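Clan CA, family C40, NlpC/P60 superfamily cysteine peptidase (Trichomonas vaginalis, PDB 6BIO) probably acts as a cysteine peptidase of the NlpC/P60 type that cleaves bacterial peptidoglycan. Local coordinates at residues G135-L138 against E139-Q143. Sequence-based numbering, arbitrary orientation.
Sequences GYIL and EDALQ
Leu-138 O is held by Ala-141 N as the short 3-10 turn begun by Glu-139 closes. The Glu-139 side chain leads away from the strand and touches Tyr-126. Asp-140 carries the turn on. Ala-141 N donates its hydrogen bond to Leu-138 O over 3.0 Å, with an N-H...O angle of 155°. This is the i to i+3 link of a 3-10 turn. The methyl of Ala-141 points back at the strand and meets Ile-137, CB to CG1 4.2 Å. Leu-142 N donates a second, longer hydrogen bond to Glu-139 O (3.3 Å), so two successive i to i+3 bonds mark the turn. The Leu-142 side chain crosses Ile-137 at a slant, with CD1 3.9 Å from Ile-137 CG2. Ile-137 has CG1 anti to its backbone N (chi1 -166°), which sets CG1 beside Ala-141 CB and CG2 against Leu-142. Ile-137 CD1 separately touches Leu-142 CD2 at 4.1 Å. Both segments belong to the bacterial SH3 domain. The turn follows strand 133-138, consistent with the 3-10 turn that precedes the closing strand in SH3 folds, and the Ala-141 backbone bonds to Val-90. Strand 133-138 pairs with strand 125-130. Leu-142 reaches Val-115 and Ile-117 of strand 114-122, and Ile-137 and Ala-141 both touch Ala-93 of strand 93-96.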
loop_
_atom_site.group_PDB
_atom_site.type_symbol
_atom_site.label_atom_id
_atom_site.label_comp_id
_atom_site.label_asym_id
_atom_site.label_seq_id
_atom_site.Cartn_x
_atom_site.Cartn_y
_atom_site.Cartn_z
ATOM N N GLY A 135 -22.048 5.390 4.757
ATOM C CA GLY A 135 -21.718 4.300 5.642
ATOM C C GLY A 135 -21.001 3.190 4.897
ATOM O O GLY A 135 -20.456 3.403 3.805
ATOM N N TYR A 136 -21.015 2.001 5.510
ATOM C CA TYR A 136 -20.133 0.917 5.096
ATOM C C TYR A 136 -20.895 -0.187 4.372
ATOM O O TYR A 136 -21.900 -0.686 4.876
ATOM C CB TYR A 136 -19.405 0.345 6.323
ATOM C CG TYR A 136 -18.460 1.359 6.935
ATOM C CD1 TYR A 136 -18.889 2.309 7.848
ATOM C CD2 TYR A 136 -17.127 1.423 6.523
ATOM C CE1 TYR A 136 -18.045 3.256 8.368
ATOM C CE2 TYR A 136 -16.266 2.354 7.039
ATOM C CZ TYR A 136 -16.703 3.264 7.964
ATOM O OH TYR A 136 -15.829 4.185 8.447
ATOM N N ILE A 137 -20.373 -0.589 3.206
ATOM C CA ILE A 137 -20.967 -1.636 2.380
ATOM C C ILE A 137 -19.948 -2.737 2.141
ATOM O O ILE A 137 -18.766 -2.472 1.941
ATOM C CB ILE A 137 -21.510 -1.024 1.066
ATOM C CG1 ILE A 137 -22.426 -2.013 0.367
ATOM C CG2 ILE A 137 -20.411 -0.498 0.156
ATOM C CD1 ILE A 137 -23.250 -1.400 -0.740
ATOM N N LEU A 138 -20.405 -3.975 2.210
ATOM C CA LEU A 138 -19.511 -5.105 2.013
ATOM C C LEU A 138 -18.777 -4.955 0.687
ATOM O O LEU A 138 -19.358 -4.584 -0.355
ATOM C CB LEU A 138 -20.281 -6.417 2.051
ATOM C CG LEU A 138 -20.814 -6.883 3.421
ATOM C CD1 LEU A 138 -21.804 -8.032 3.249
ATOM C CD2 LEU A 138 -19.662 -7.330 4.335
ATOM N N GLU A 139 -17.480 -5.257 0.717
ATOM C CA GLU A 139 -16.688 -4.851 -0.426
ATOM C C GLU A 139 -17.064 -5.617 -1.700
ATOM O O GLU A 139 -17.031 -5.050 -2.796
ATOM C CB GLU A 139 -15.182 -4.818 -0.091
ATOM C CG GLU A 139 -14.604 -6.089 0.088
ATOM C CD GLU A 139 -13.185 -6.025 0.744
ATOM O OE1 GLU A 139 -12.589 -4.956 1.069
ATOM O OE2 GLU A 139 -12.699 -7.097 0.961
ATOM N N ASP A 140 -17.523 -6.856 -1.591
ATOM C CA ASP A 140 -17.878 -7.559 -2.816
ATOM C C ASP A 140 -19.210 -7.120 -3.415
ATOM O O ASP A 140 -19.555 -7.568 -4.521
ATOM C CB ASP A 140 -17.831 -9.057 -2.561
ATOM C CG ASP A 140 -16.401 -9.548 -2.375
ATOM O OD1 ASP A 140 -15.487 -9.009 -3.068
ATOM O OD2 ASP A 140 -16.160 -10.420 -1.508
ATOM N N ALA A 141 -19.966 -6.244 -2.746
ATOM C CA ALA A 141 -21.180 -5.734 -3.351
ATOM C C ALA A 141 -20.911 -4.668 -4.392
ATOM O O ALA A 141 -21.855 -4.293 -5.095
ATOM C CB ALA A 141 -22.127 -5.192 -2.288
ATOM N N LEU A 142 -19.670 -4.157 -4.496
ATOM C CA LEU A 142 -19.344 -3.105 -5.449
ATOM C C LEU A 142 -18.533 -3.641 -6.604
ATOM O O LEU A 142 -17.735 -4.567 -6.439
ATOM C CB LEU A 142 -18.541 -1.977 -4.787
ATOM C CG LEU A 142 -19.266 -1.259 -3.644
ATOM C CD1 LEU A 142 -18.498 -0.004 -3.254
ATOM C CD2 LEU A 142 -20.734 -0.891 -3.995
ATOM N N GLN A 143 -18.684 -2.990 -7.763
ATOM C CA GLN A 143 -17.950 -3.384 -8.970
ATOM C C GLN A 143 -16.465 -3.058 -8.834
ATOM O O GLN A 143 -15.613 -3.904 -9.164
ATOM C CB GLN A 143 -18.551 -2.673 -10.196
ATOM C CG GLN A 143 -17.788 -2.846 -11.496
ATOM C CD GLN A 143 -17.725 -4.264 -11.955
ATOM O OE1 GLN A 143 -18.691 -5.037 -11.814
ATOM N NE2 GLN A 143 -16.578 -4.640 -12.509
#